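Local structure of ABC transporter substrate-binding protein (Bradyrhizobium japonicum, 4I1D) at residues Q4-S9 with T33-S38; I56-D61 with G238-E243; K160-D165 with A304-P309. The protein probably serves as the periplasmic substrate-binding component of an ABC transporter, perhaps for polyamines, and can bind D-malate. All blocks are in the same frame, centred on the assembly; numbering follows the deposited sequence.

Contact 1: residues Q4-S9 with T33-S38; sequences QITFVS and TINQDS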
loop_
_atom_site.group_PDB
_atom_site.type_symbol
_atom_site.label_atom_id
_atom_site.label_comp_id
_atom_site.label_asym_id
_atom_site.label_seq_id
_atom_site.Cartn_x
_atom_site.Cartn_y
_atom_site.Cartn_z
ATOM N N GLN A 4 -37.585 -11.243 29.692
ATOM C CA GLN A 4 -36.131 -11.182 29.732
ATOM C C GLN A 4 -35.600 -9.903 29.101
ATOM O O GLN A 4 -36.322 -9.189 28.410
ATOM C CB GLN A 4 -35.535 -12.377 28.994
ATOM C CG GLN A 4 -35.849 -12.383 27.506
ATOM C CD GLN A 4 -35.665 -13.753 26.873
ATOM O OE1 GLN A 4 -35.069 -14.657 27.469
ATOM N NE2 GLN A 4 -36.190 -13.917 25.660
ATOM N N ILE A 5 -34.327 -9.630 29.363
ATOM C CA ILE A 5 -33.584 -8.589 28.684
ATOM C C ILE A 5 -32.152 -9.079 28.537
ATOM O O ILE A 5 -31.751 -10.065 29.160
ATOM C CB ILE A 5 -33.538 -7.270 29.489
ATOM C CG1 ILE A 5 -32.893 -7.505 30.858
ATOM C CG2 ILE A 5 -34.924 -6.652 29.605
ATOM C CD1 ILE A 5 -32.446 -6.234 31.554
ATOM N N THR A 6 -31.383 -8.391 27.703
ATOM C CA THR A 6 -29.953 -8.629 27.637
ATOM C C THR A 6 -29.247 -7.376 28.139
ATOM O O THR A 6 -29.444 -6.278 27.607
ATOM C CB THR A 6 -29.484 -8.988 26.223
ATOM O OG1 THR A 6 -30.023 -10.260 25.859
ATOM C CG2 THR A 6 -27.963 -9.076 26.175
ATOM N N PHE A 7 -28.455 -7.560 29.188
ATOM C CA PHE A 7 -27.721 -6.488 29.844
ATOM C C PHE A 7 -26.242 -6.587 29.459
ATOM O O PHE A 7 -25.649 -7.660 29.548
ATOM C CB PHE A 7 -27.878 -6.638 31.355
ATOM C CG PHE A 7 -27.042 -5.683 32.148
ATOM C CD1 PHE A 7 -27.527 -4.424 32.473
ATOM C CD2 PHE A 7 -25.771 -6.038 32.567
ATOM C CE1 PHE A 7 -26.760 -3.540 33.208
ATOM C CE2 PHE A 7 -24.990 -5.156 33.300
ATOM C CZ PHE A 7 -25.483 -3.902 33.619
ATOM N N VAL A 8 -25.643 -5.475 29.048
ATOM C CA VAL A 8 -24.265 -5.496 28.568
ATOM C C VAL A 8 -23.356 -4.560 29.372
ATOM O O VAL A 8 -23.656 -3.379 29.523
ATOM C CB VAL A 8 -24.208 -5.081 27.083
ATOM C CG1 VAL A 8 -22.783 -5.146 26.565
ATOM C CG2 VAL A 8 -25.146 -5.961 26.255
ATOM N N SER A 9 -22.240 -5.087 29.869
ATOM C CA SER A 9 -21.257 -4.279 30.589
ATOM C C SER A 9 -19.837 -4.681 30.169
ATOM O O SER A 9 -19.644 -5.211 29.075
ATOM C CB SER A 9 -21.457 -4.399 32.111
ATOM O OG SER A 9 -20.594 -3.523 32.827
ATOM N N THR A 33 -35.548 -12.989 33.515
ATOM C CA THR A 33 -34.226 -13.523 33.227
ATOM C C THR A 33 -33.345 -12.406 32.646
ATOM O O THR A 33 -33.703 -11.758 31.663
ATOM C CB THR A 33 -34.303 -14.723 32.249
ATOM O OG1 THR A 33 -34.855 -15.862 32.923
ATOM C CG2 THR A 33 -32.923 -15.091 31.721
ATOM N N ILE A 34 -32.200 -12.164 33.264
ATOM C CA ILE A 34 -31.260 -11.197 32.714
ATOM C C ILE A 34 -30.138 -11.926 31.992
ATOM O O ILE A 34 -29.259 -12.507 32.622
ATOM C CB ILE A 34 -30.684 -10.277 33.811
ATOM C CG1 ILE A 34 -31.823 -9.727 34.675
ATOM C CG2 ILE A 34 -29.828 -9.144 33.192
ATOM C CD1 ILE A 34 -31.390 -8.711 35.710
ATOM N N ASN A 35 -30.181 -11.921 30.666
ATOM C CA ASN A 35 -29.072 -12.457 29.888
ATOM C C ASN A 35 -27.961 -11.418 29.805
ATOM O O ASN A 35 -28.212 -10.230 29.582
ATOM C CB ASN A 35 -29.541 -12.867 28.500
ATOM C CG ASN A 35 -30.775 -13.743 28.550
ATOM O OD1 ASN A 35 -31.838 -13.367 28.051
ATOM N ND2 ASN A 35 -30.647 -14.915 29.167
ATOM N N GLN A 36 -26.732 -11.863 30.016
ATOM C CA GLN A 36 -25.600 -10.956 30.076
ATOM C C GLN A 36 -24.746 -11.036 28.831
ATOM O O GLN A 36 -24.636 -12.089 28.204
ATOM C CB GLN A 36 -24.725 -11.275 31.293
ATOM C CG GLN A 36 -25.372 -10.967 32.637
ATOM C CD GLN A 36 -24.374 -11.005 33.780
ATOM O OE1 GLN A 36 -23.223 -10.577 33.630
ATOM N NE2 GLN A 36 -24.804 -11.520 34.929
ATOM N N ASP A 37 -24.109 -9.920 28.502
ATOM C CA ASP A 37 -23.069 -9.909 27.488
ATOM C C ASP A 37 -22.002 -8.929 27.974
ATOM O O ASP A 37 -22.217 -8.215 28.963
ATOM C CB ASP A 37 -23.644 -9.494 26.128
ATOM C CG ASP A 37 -22.831 -10.035 24.954
ATOM O OD1 ASP A 37 -21.725 -10.574 25.188
ATOM O OD2 ASP A 37 -23.296 -9.917 23.795
ATOM N N SER A 38 -20.858 -8.909 27.294
ATOM C CA SER A 38 -19.742 -8.038 27.653
ATOM C C SER A 38 -19.026 -7.545 26.414
ATOM O O SER A 38 -18.933 -8.252 25.409
ATOM C CB SER A 38 -18.732 -8.778 28.544
ATOM O OG SER A 38 -19.357 -9.215 29.738
#
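Ile5, Phe7 and Ser9 bond through their backbone groups to Thr33, Asn35 and Asp37 in a parallel pair of strands, Ile5 level with Ile34, whose segment axes run 30° apart. There are five backbone hydrogen bonds: Ile5 N gives to Thr33 O, Asn35 N to Ile5 O, Phe7 N to Asn35 O, Asp37 N to Phe7 O and Ser9 N to Asp37 O. Phe7 N to Asn35 O is the shortest at 2.7 Å; the outer two, Ile5 N to Thr33 O and Ser9 N to Asp37 O, are 3.2 Å and 3.3 Å. CA-H groups lean on the same carbonyls: Thr6 CA lies 3.1 Å from Asn35 O and Val8 CA 3.4 Å from Asp37 O, so Asn35 O has a weak second partner, and Asp37 O, which also accepts Gln15 NE2, a weak third.

The apolar contacts lie on the face that carries Ile5, Phe7 and Ile34. Ile34 CG2 lies anti to the backbone N, which brings it 3.7 Å from Phe7 CB while it also touches Ile5 CG1.

On the other face the contacts are more polar. Gln4 and Asn35 cross with their amide planes 63° apart and make no bond to each other. Thr6 OG1 sits against Asn35 CB at 3.7 Å, the two side chains roughly perpendicular. Val8 CG2 runs alongside Asp37 CB, 3.8 Å away, both side chains heading the same way. The Asp37 carboxylate takes Trp57 NE1 and forms a salt bridge with Arg208 of a second subunit.

The pair belongs to a beta-alpha-beta unit: helix 12-30 makes the crossover and its Gln15 and Thr19 hold the Gln36 amide. Phe248 of helix 242-252 packs on Ile5, Phe7 and Ile34, and strand 59-63 pairs with the other edge of strand 4-9.

Contact 2: residues I56-D61 with G238-E243; sequences IWDVVD and GAPNLE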
loop_
_atom_site.group_PDB
_atom_site.type_symbol
_atom_site.label_atom_id
_atom_site.label_comp_id
_atom_site.label_asym_id
_atom_site.label_seq_id
_atom_site.Cartn_x
_atom_site.Cartn_y
_atom_site.Cartn_z
ATOM N N ILE A 56 -29.962 -6.733 19.293
ATOM C CA ILE A 56 -30.017 -7.884 20.202
ATOM C C ILE A 56 -29.839 -7.465 21.669
ATOM O O ILE A 56 -30.262 -8.184 22.565
ATOM C CB ILE A 56 -28.974 -8.981 19.861
ATOM C CG1 ILE A 56 -27.555 -8.409 19.894
ATOM C CG2 ILE A 56 -29.270 -9.620 18.511
ATOM C CD1 ILE A 56 -26.494 -9.416 19.511
ATOM N N TRP A 57 -29.216 -6.308 21.914
ATOM C CA TRP A 57 -29.015 -5.819 23.288
ATOM C C TRP A 57 -30.158 -4.910 23.726
ATOM O O TRP A 57 -30.721 -4.182 22.904
ATOM C CB TRP A 57 -27.706 -5.033 23.396
ATOM C CG TRP A 57 -26.463 -5.843 23.195
ATOM C CD1 TRP A 57 -26.325 -7.202 23.332
ATOM C CD2 TRP A 57 -25.180 -5.345 22.809
ATOM N NE1 TRP A 57 -25.028 -7.571 23.061
ATOM C CE2 TRP A 57 -24.306 -6.452 22.731
ATOM C CE3 TRP A 57 -24.682 -4.067 22.521
ATOM C CZ2 TRP A 57 -22.961 -6.319 22.384
ATOM C CZ3 TRP A 57 -23.352 -3.940 22.168
ATOM C CH2 TRP A 57 -22.506 -5.060 22.103
ATOM N N ASP A 58 -30.494 -4.940 25.015
ATOM C CA ASP A 58 -31.516 -4.036 25.565
ATOM C C ASP A 58 -30.885 -2.901 26.367
ATOM O O ASP A 58 -31.078 -1.712 26.078
ATOM C CB ASP A 58 -32.493 -4.799 26.464
ATOM C CG ASP A 58 -33.330 -5.819 25.693
ATOM O OD1 ASP A 58 -34.128 -5.396 24.830
ATOM O OD2 ASP A 58 -33.206 -7.040 25.954
ATOM N N VAL A 59 -30.130 -3.285 27.385
ATOM C CA VAL A 59 -29.587 -2.333 28.328
ATOM C C VAL A 59 -28.067 -2.387 28.294
ATOM O O VAL A 59 -27.475 -3.461 28.366
ATOM C CB VAL A 59 -30.087 -2.610 29.753
ATOM C CG1 VAL A 59 -29.456 -1.643 30.733
ATOM C CG2 VAL A 59 -31.612 -2.522 29.807
ATOM N N VAL A 60 -27.455 -1.216 28.178
ATOM C CA VAL A 60 -26.010 -1.088 28.133
ATOM C C VAL A 60 -25.497 -0.206 29.265
ATOM O O VAL A 60 -26.043 0.861 29.537
ATOM C CB VAL A 60 -25.551 -0.506 26.785
ATOM C CG1 VAL A 60 -24.067 -0.206 26.812
ATOM C CG2 VAL A 60 -25.883 -1.492 25.667
ATOM N N ASP A 61 -24.460 -0.687 29.935
ATOM C CA ASP A 61 -23.767 0.060 30.971
ATOM C C ASP A 61 -22.494 0.629 30.353
ATOM O O ASP A 61 -21.619 -0.127 29.941
ATOM C CB ASP A 61 -23.408 -0.879 32.117
ATOM C CG ASP A 61 -22.395 -0.281 33.063
ATOM O OD1 ASP A 61 -22.522 0.926 33.370
ATOM O OD2 ASP A 61 -21.475 -1.015 33.500
ATOM N N GLY A 238 -35.188 0.868 19.945
ATOM C CA GLY A 238 -35.667 -0.330 19.274
ATOM C C GLY A 238 -35.357 -1.622 20.019
ATOM O O GLY A 238 -35.452 -2.714 19.455
ATOM N N ALA A 239 -34.987 -1.503 21.290
ATOM C CA ALA A 239 -34.707 -2.674 22.118
ATOM C C ALA A 239 -35.883 -3.652 22.095
ATOM O O ALA A 239 -37.035 -3.250 22.272
ATOM C CB ALA A 239 -34.380 -2.252 23.547
ATOM N N PRO A 240 -35.594 -4.944 21.874
ATOM C CA PRO A 240 -36.654 -5.949 21.763
ATOM C C PRO A 240 -37.452 -6.100 23.057
ATOM O O PRO A 240 -38.594 -6.549 23.008
ATOM C CB PRO A 240 -35.878 -7.241 21.449
ATOM C CG PRO A 240 -34.542 -7.021 22.057
ATOM C CD PRO A 240 -34.258 -5.551 21.798
ATOM N N ASN A 241 -36.864 -5.732 24.193
ATOM C CA ASN A 241 -37.547 -5.869 25.479
ATOM C C ASN A 241 -37.607 -4.558 26.250
ATOM O O ASN A 241 -37.381 -4.528 27.464
ATOM C CB ASN A 241 -36.876 -6.933 26.347
ATOM C CG ASN A 241 -36.870 -8.302 25.698
ATOM O OD1 ASN A 241 -37.910 -8.949 25.573
ATOM N ND2 ASN A 241 -35.688 -8.760 25.295
ATOM N N LEU A 242 -37.910 -3.482 25.532
ATOM C CA LEU A 242 -38.035 -2.154 26.116
ATOM C C LEU A 242 -38.750 -2.135 27.478
ATOM O O LEU A 242 -38.147 -1.778 28.491
ATOM C CB LEU A 242 -38.753 -1.225 25.139
ATOM C CG LEU A 242 -38.928 0.209 25.638
ATOM C CD1 LEU A 242 -37.571 0.861 25.811
ATOM C CD2 LEU A 242 -39.811 1.008 24.681
ATOM N N GLU A 243 -40.027 -2.513 27.500
ATOM C CA GLU A 243 -40.827 -2.422 28.726
ATOM C C GLU A 243 -40.165 -3.105 29.921
ATOM O O GLU A 243 -40.049 -2.511 30.991
ATOM C CB GLU A 243 -42.245 -2.968 28.517
ATOM C CG GLU A 243 -43.292 -1.885 28.272
#
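The carboxylate of Asp58 takes two hydrogen bonds from one residue, Asn241, just where helix 242-252 begins. At the root of the side chain, Asp58 CB is 4.3 Å from Ala239 CB. With CG anti to the carbonyl carbon (chi1 -66°), the chain bends from there toward the 239-241 turn, and Asp58 CG comes within 3.8 Å of Asn241 CB.

The two oxygens then part. OD1 accepts Asn241 N at 2.8 Å, on its syn side but well out of the carboxylate plane. The same oxygen also lies against carbon: Pro240 CD is 3.0 Å from Asp58 OD1, and Ala239 CB is 3.4 Å from it, so the proline ring and the methyl group help enclose a buried charge. OD2 takes Asn241 ND2 at 3.1 Å along a nearly straight path, 172° at the hydrogen, again from the syn side; it lies in the plane of the Asn241 amide, although amide and carboxylate are turned 61° against each other. OD2 also accepts Thr6 N of strand 4-9.

With an alanine here both oxygens are gone, and Asn241 N, Asn241 ND2 and Thr6 N would probably lose these acceptors, leaving the asparagine amide freer to turn.

Asn241 occupies the N-cap position but makes no capping bond with its side chain, whose ND2 gives a hydrogen bond to Asp58 OD2 instead. The positive end of the helix probably also helps to stabilise the negative charge. The carboxylate thus ties the residues leading into strand 59-63 to the start of helix 242-252, within an alpha/beta lobe of the type 2 periplasmic binding protein fold.

Contact 3: residues K160-D165 with A304-P309; sequences KLYPLD and AWWSSP. With SO4 (sulfate ion), chain H.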
loop_
_atom_site.group_PDB
_atom_site.type_symbol
_atom_site.label_atom_id
_atom_site.label_comp_id
_atom_site.label_asym_id
_atom_site.label_seq_id
_atom_site.Cartn_x
_atom_site.Cartn_y
_atom_site.Cartn_z
ATOM N N LYS A 160 -11.352 23.759 38.543
ATOM C CA LYS A 160 -11.288 24.845 37.568
ATOM C C LYS A 160 -10.851 24.368 36.176
ATOM O O LYS A 160 -10.435 25.167 35.344
ATOM C CB LYS A 160 -10.324 25.927 38.057
ATOM C CG LYS A 160 -10.719 26.589 39.370
ATOM C CD LYS A 160 -11.900 27.540 39.198
ATOM C CE LYS A 160 -12.093 28.409 40.439
ATOM N NZ LYS A 160 -13.140 29.452 40.252
ATOM N N LEU A 161 -10.952 23.069 35.923
ATOM C CA LEU A 161 -10.439 22.495 34.685
ATOM C C LEU A 161 -11.226 22.847 33.423
ATOM O O LEU A 161 -10.639 23.133 32.380
ATOM C CB LEU A 161 -10.345 20.973 34.813
ATOM C CG LEU A 161 -9.181 20.492 35.672
ATOM C CD1 LEU A 161 -9.400 19.070 36.107
ATOM C CD2 LEU A 161 -7.895 20.630 34.891
ATOM N N TYR A 162 -12.552 22.801 33.507
ATOM C CA TYR A 162 -13.391 22.900 32.313
ATOM C C TYR A 162 -13.841 24.336 32.024
ATOM O O TYR A 162 -14.077 25.113 32.945
ATOM C CB TYR A 162 -14.591 21.941 32.426
ATOM C CG TYR A 162 -14.184 20.486 32.560
ATOM C CD1 TYR A 162 -13.844 19.734 31.443
ATOM C CD2 TYR A 162 -14.130 19.867 33.804
ATOM C CE1 TYR A 162 -13.463 18.406 31.554
ATOM C CE2 TYR A 162 -13.748 18.527 33.930
ATOM C CZ TYR A 162 -13.415 17.805 32.802
ATOM O OH TYR A 162 -13.039 16.484 32.913
ATOM N N PRO A 163 -13.924 24.707 30.738
ATOM C CA PRO A 163 -13.541 23.910 29.564
ATOM C C PRO A 163 -12.028 23.712 29.497
ATOM O O PRO A 163 -11.297 24.621 29.871
ATOM C CB PRO A 163 -14.010 24.776 28.390
ATOM C CG PRO A 163 -14.028 26.193 28.943
ATOM C CD PRO A 163 -14.451 26.037 30.369
ATOM N N LEU A 164 -11.564 22.548 29.041
ATOM C CA LEU A 164 -10.136 22.240 29.093
ATOM C C LEU A 164 -9.321 23.129 28.164
ATOM O O LEU A 164 -9.706 23.360 27.023
ATOM C CB LEU A 164 -9.866 20.770 28.753
ATOM C CG LEU A 164 -10.453 19.693 29.672
ATOM C CD1 LEU A 164 -9.997 18.316 29.233
ATOM C CD2 LEU A 164 -10.093 19.922 31.137
ATOM N N ASP A 165 -8.195 23.634 28.660
ATOM C CA ASP A 165 -7.221 24.292 27.798
ATOM C C ASP A 165 -6.394 23.192 27.133
ATOM O O ASP A 165 -5.402 22.711 27.699
ATOM C CB ASP A 165 -6.321 25.217 28.611
ATOM C CG ASP A 165 -5.343 26.007 27.746
ATOM O OD1 ASP A 165 -5.128 25.631 26.571
ATOM O OD2 ASP A 165 -4.783 27.008 28.257
ATOM N N ALA A 304 -20.393 16.649 29.734
ATOM C CA ALA A 304 -20.889 17.676 28.830
ATOM C C ALA A 304 -19.736 18.248 28.001
ATOM O O ALA A 304 -19.887 18.489 26.810
ATOM C CB ALA A 304 -21.601 18.788 29.603
ATOM N N TRP A 305 -18.581 18.460 28.620
ATOM C CA TRP A 305 -17.439 18.968 27.853
ATOM C C TRP A 305 -16.915 17.915 26.873
ATOM O O TRP A 305 -16.740 18.212 25.686
ATOM C CB TRP A 305 -16.298 19.488 28.737
ATOM C CG TRP A 305 -15.188 20.124 27.896
ATOM C CD1 TRP A 305 -15.110 21.429 27.482
ATOM C CD2 TRP A 305 -14.034 19.464 27.347
ATOM N NE1 TRP A 305 -13.977 21.621 26.721
ATOM C CE2 TRP A 305 -13.301 20.430 26.625
ATOM C CE3 TRP A 305 -13.550 18.154 27.402
ATOM C CZ2 TRP A 305 -12.115 20.126 25.961
ATOM C CZ3 TRP A 305 -12.362 17.854 26.743
ATOM C CH2 TRP A 305 -11.660 18.837 26.035
ATOM N N TRP A 306 -16.691 16.690 27.359
ATOM C CA TRP A 306 -16.138 15.629 26.515
ATOM C C TRP A 306 -17.012 15.243 25.320
ATOM O O TRP A 306 -16.498 14.826 24.279
ATOM C CB TRP A 306 -15.785 14.383 27.337
ATOM C CG TRP A 306 -14.452 14.511 27.958
ATOM C CD1 TRP A 306 -14.179 14.706 29.274
ATOM C CD2 TRP A 306 -13.194 14.502 27.278
ATOM N NE1 TRP A 306 -12.817 14.807 29.464
ATOM C CE2 TRP A 306 -12.192 14.686 28.250
ATOM C CE3 TRP A 306 -12.815 14.354 25.939
ATOM C CZ2 TRP A 306 -10.833 14.713 27.931
ATOM C CZ3 TRP A 306 -11.461 14.389 25.622
ATOM C CH2 TRP A 306 -10.492 14.564 26.613
ATOM N N SER A 307 -18.324 15.383 25.476
ATOM C CA SER A 307 -19.268 15.023 24.424
ATOM C C SER A 307 -19.636 16.218 23.534
ATOM O O SER A 307 -20.483 16.109 22.644
ATOM C CB SER A 307 -20.538 14.442 25.053
ATOM O OG SER A 307 -21.189 15.413 25.864
ATOM N N SER A 308 -19.013 17.361 23.785
ATOM C CA SER A 308 -19.265 18.550 22.981
ATOM C C SER A 308 -18.277 18.581 21.808
ATOM O O SER A 308 -17.318 17.810 21.786
ATOM C CB SER A 308 -19.086 19.805 23.837
ATOM O OG SER A 308 -17.705 20.052 24.080
ATOM N N PRO A 309 -18.508 19.476 20.833
ATOM C CA PRO A 309 -17.581 19.643 19.711
ATOM C C PRO A 309 -16.123 19.823 20.144
ATOM O O PRO A 309 -15.236 19.286 19.475
ATOM C CB PRO A 309 -18.099 20.916 19.030
ATOM C CG PRO A 309 -19.591 20.856 19.269
ATOM C CD PRO A 309 -19.722 20.301 20.670
HETATM S S SO4 H . -21.405 17.010 33.180
HETATM O O1 SO4 H . -20.843 16.043 34.124
HETATM O O2 SO4 H . -22.738 16.558 32.781
HETATM O O3 SO4 H . -21.467 18.339 33.787
HETATM O O4 SO4 H . -20.547 17.096 32.002
HETATM O O HOH W 1 -12.063 23.648 25.456
#
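The loop between helices 146-153 and 166-176, with a cis peptide before Pro163, lays Tyr162, Pro163 and Leu164 against Trp305 at the end of the short helix 303-306. Trp305 CG lies anti to the backbone N (chi1 -175°), which carries the indole out to the 162-164 loop. Leu164 covers one face of the indole: its CG sits over the six-membered ring, 3.9 Å from the centroid and 8° off the normal, a CH-pi contact. Leu164 CD1 reaches Trp305 CZ3 at 3.5 Å and also touches Trp306 CZ2.

The Tyr162 ring meets the Trp305 pyrrole ring obliquely, planes at 50°, with Tyr162 CD1 3.7 Å from Trp305 CB. Pro163 CB rests 3.6 Å from Trp305 NE1. That N-H is satisfied through a water in the indole plane, which accepts from Trp305 NE1 at 3.1 Å and donates to Leu164 O at 2.8 Å. Tyr162 OH and Trp306 NE1 do not bond each other; both hydrogen-bond to Glu148 OE1 of helix 146-153.

Within the second segment, Trp305 CZ3 lies over the centre of the Trp306 ring, and Trp305 O is gripped by both Ser308 OG and Ser308 N. Beyond this turn starts helix 309-321, whose Ala310 and Ala314 also pack on Trp305. This is aliphatic and aromatic packing with one water bridge, away from the malate pocket, in which C-terminal helices of a periplasmic binding protein rest on an interhelical loop.

How the contacts relate
Contacts 1 and 2 are neighbours, their centres 9 Å apart, and they share one sheet because strands 4-9 and 59-63 pair. Ser9 OG also lies 2.7 Å from Asp61 OD2, a probable hydrogen bond. The bound D-malate lies about 10 Å from the Ser9 side chain and about 14 Å from that of Trp57, so neither side chain reaches the ligand, although Asp37 of contact 1 bonds to Arg208, a malate-site residue, of the second subunit. Contact 3 stands apart, its centre 33 Å from that of contact 1 and 30 Å from that of contact 2, on the opposite side of the chain's centre from contact 1. Along the sequence, contacts 2 and 3 interleave: 160-165 falls between 56-61 and 238-243.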